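Local atomic coordinates of F5/8 type C domain protein (Bacteroides ovatus, PDB entry 4ZRX), a protein that is a putative alpha-L-fucosidase that probably hydrolyses alpha-L-fucosides in a TIM-barrel catalytic domain and carries an F5/8 type C domain, probably for binding carbohydrate. Residues A[48-53]-A[329-334]. Residues are numbered along the deposited sequence; the frame is centred on the assembly and turned at random.
Sequences LHFGIN and IPPDRR. With EDO (1,2-ethanediol), chain D.
Pro-331 packs its ring against the side chains of Phe-50 and Leu-48. Phe-50 CD1 lies 3.7 Å from Pro-331 CB. The Phe-50 ring turns its edge to two backbone carbonyls, with CD1 near Pro-331 O and CE1 3.4 Å from Asp-332 O. With CG anti to the backbone N (chi1 -173°), the Phe-50 ring reaches along residues 331-332. Leu-48 meets Pro-331 at about a right angle, CD2 to CD at 4.1 Å. The same methyl rests 3.4 Å from Ile-329 O. Trp-80 of helix 77-86 packs on all three of Leu-48, Phe-50 and Pro-331. Leu-48 ends strand 44-48, and Ile-329 comes directly after the neighbouring parallel strand 324-328. Both lie at the C-terminal ends of the barrel strands, where a TIM barrel has its active site. No direct hydrogen bond joins the segments. Instead, one water donates to His-49 O (2.8 Å) and to Pro-331 O (2.7 Å). His-49 turns its ring away from residues 329-334. Its NE2 and O1 of a 1,2-ethanediol are 2.7 Å apart in a nearly straight hydrogen bond (167°). The diol, probably from the crystallisation liquor, is also hydrogen-bonded to His-98 NE2 and Glu-230 OE2. Asn-328 OD1 is hydrogen-bonded to His-49 ND1, and Trp-295 stacks on the ring. With an alanine here, Asn-328 and the diol would probably each lose a hydrogen-bond mate, and Trp-295 its stacking partner. Beyond Pro-331, Arg-334 NE and NH2 both donate to Asp-332 OD2 in a salt bridge.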
loop_
_atom_site.group_PDB
_atom_site.type_symbol
_atom_site.label_atom_id
_atom_site.label_comp_id
_atom_site.label_asym_id
_atom_site.label_seq_id
_atom_site.Cartn_x
_atom_site.Cartn_y
_atom_site.Cartn_z
ATOM N N LEU A 48 -1.773 0.127 13.225
ATOM C CA LEU A 48 -2.994 0.222 13.957
ATOM C C LEU A 48 -3.345 1.682 14.232
ATOM O O LEU A 48 -2.840 2.299 15.198
ATOM C CB LEU A 48 -2.864 -0.542 15.270
ATOM C CG LEU A 48 -2.583 -2.037 15.177
ATOM C CD1 LEU A 48 -2.071 -2.595 16.523
ATOM C CD2 LEU A 48 -3.849 -2.781 14.747
ATOM N N HIS A 49 -4.156 2.278 13.384
ATOM C CA HIS A 49 -4.723 3.584 13.660
ATOM C C HIS A 49 -5.933 3.408 14.557
ATOM O O HIS A 49 -6.945 2.823 14.160
ATOM C CB HIS A 49 -5.098 4.320 12.391
ATOM C CG HIS A 49 -3.951 4.926 11.671
ATOM N ND1 HIS A 49 -2.998 4.182 11.017
ATOM C CD2 HIS A 49 -3.648 6.212 11.430
ATOM C CE1 HIS A 49 -2.125 4.994 10.461
ATOM N NE2 HIS A 49 -2.518 6.231 10.678
ATOM N N PHE A 50 -5.803 3.946 15.773
ATOM C CA PHE A 50 -6.788 3.832 16.818
ATOM C C PHE A 50 -6.637 5.032 17.728
ATOM O O PHE A 50 -5.537 5.489 18.038
ATOM C CB PHE A 50 -6.573 2.539 17.587
ATOM C CG PHE A 50 -7.658 2.260 18.586
ATOM C CD1 PHE A 50 -8.970 2.041 18.175
ATOM C CD2 PHE A 50 -7.344 2.176 19.928
ATOM C CE1 PHE A 50 -9.956 1.748 19.098
ATOM C CE2 PHE A 50 -8.346 1.946 20.855
ATOM C CZ PHE A 50 -9.647 1.694 20.451
ATOM N N GLY A 51 -7.746 5.632 18.108
ATOM C CA GLY A 51 -7.727 6.790 18.996
ATOM C C GLY A 51 -9.068 7.452 19.111
ATOM O O GLY A 51 -10.124 6.832 18.871
ATOM N N ILE A 52 -9.039 8.729 19.476
ATOM C CA ILE A 52 -10.295 9.444 19.597
ATOM C C ILE A 52 -10.989 9.579 18.219
ATOM O O ILE A 52 -12.218 9.571 18.154
ATOM C CB ILE A 52 -10.043 10.775 20.305
ATOM C CG1 ILE A 52 -11.348 11.310 20.920
ATOM C CG2 ILE A 52 -9.369 11.714 19.376
ATOM C CD1 ILE A 52 -11.141 11.862 22.276
ATOM N N ASN A 53 -10.218 9.609 17.136
ATOM C CA ASN A 53 -10.796 9.697 15.792
ATOM C C ASN A 53 -11.684 8.505 15.480
ATOM O O ASN A 53 -12.640 8.610 14.683
ATOM C CB ASN A 53 -9.736 9.768 14.715
ATOM C CG ASN A 53 -8.969 11.041 14.690
ATOM O OD1 ASN A 53 -9.193 11.981 15.448
ATOM N ND2 ASN A 53 -8.022 11.075 13.798
ATOM N N ILE A 329 -4.675 -1.687 9.640
ATOM C CA ILE A 329 -5.971 -2.320 9.932
ATOM C C ILE A 329 -6.490 -1.624 11.190
ATOM O O ILE A 329 -5.877 -1.747 12.278
ATOM C CB ILE A 329 -5.842 -3.864 10.193
ATOM C CG1 ILE A 329 -5.244 -4.558 8.946
ATOM C CG2 ILE A 329 -7.212 -4.431 10.525
ATOM C CD1 ILE A 329 -3.820 -4.753 9.041
ATOM N N PRO A 330 -7.586 -0.892 11.057
ATOM C CA PRO A 330 -7.988 -0.043 12.200
ATOM C C PRO A 330 -8.962 -0.715 13.139
ATOM O O PRO A 330 -10.047 -1.067 12.694
ATOM C CB PRO A 330 -8.687 1.106 11.538
ATOM C CG PRO A 330 -9.243 0.528 10.257
ATOM C CD PRO A 330 -8.347 -0.582 9.840
ATOM N N PRO A 331 -8.656 -0.811 14.432
ATOM C CA PRO A 331 -9.651 -1.314 15.376
ATOM C C PRO A 331 -10.857 -0.385 15.449
ATOM O O PRO A 331 -10.742 0.829 15.282
ATOM C CB PRO A 331 -8.896 -1.373 16.694
ATOM C CG PRO A 331 -7.454 -1.510 16.298
ATOM C CD PRO A 331 -7.335 -0.611 15.067
ATOM N N ASP A 332 -12.020 -0.968 15.701
ATOM C CA ASP A 332 -13.272 -0.249 15.694
ATOM C C ASP A 332 -13.691 0.318 17.077
ATOM O O ASP A 332 -12.854 0.386 18.007
ATOM C CB ASP A 332 -14.331 -1.187 15.093
ATOM C CG ASP A 332 -14.727 -2.317 15.983
ATOM O OD1 ASP A 332 -14.310 -2.409 17.152
ATOM O OD2 ASP A 332 -15.544 -3.136 15.463
ATOM N N ARG A 333 -14.959 0.759 17.193
ATOM C CA ARG A 333 -15.418 1.371 18.458
ATOM C C ARG A 333 -15.648 0.356 19.576
ATOM O O ARG A 333 -15.807 0.739 20.746
ATOM C CB ARG A 333 -16.655 2.216 18.238
ATOM C CG ARG A 333 -16.402 3.387 17.351
ATOM C CD ARG A 333 -17.620 4.290 17.239
ATOM N NE ARG A 333 -17.390 5.319 16.222
ATOM C CZ ARG A 333 -18.286 6.201 15.813
ATOM N NH1 ARG A 333 -19.497 6.226 16.378
ATOM N NH2 ARG A 333 -17.959 7.061 14.841
ATOM N N ARG A 334 -15.642 -0.940 19.246
ATOM C CA ARG A 334 -15.560 -1.991 20.278
ATOM C C ARG A 334 -14.143 -2.135 20.800
ATOM O O ARG A 334 -13.905 -2.748 21.834
ATOM C CB ARG A 334 -16.020 -3.332 19.714
ATOM C CG ARG A 334 -17.427 -3.285 19.220
ATOM C CD ARG A 334 -17.788 -4.601 18.555
ATOM N NE ARG A 334 -17.100 -4.750 17.277
ATOM C CZ ARG A 334 -17.096 -5.839 16.509
ATOM N NH1 ARG A 334 -17.812 -6.904 16.801
ATOM N NH2 ARG A 334 -16.403 -5.830 15.396
HETATM C C1 EDO D . -0.388 8.202 9.103
HETATM O O1 EDO D . -1.624 8.621 9.680
HETATM C C2 EDO D . -0.623 7.968 7.623
HETATM O O2 EDO D . -1.198 9.152 7.047
HETATM O O HOH W 1 -9.675 3.116 14.323
#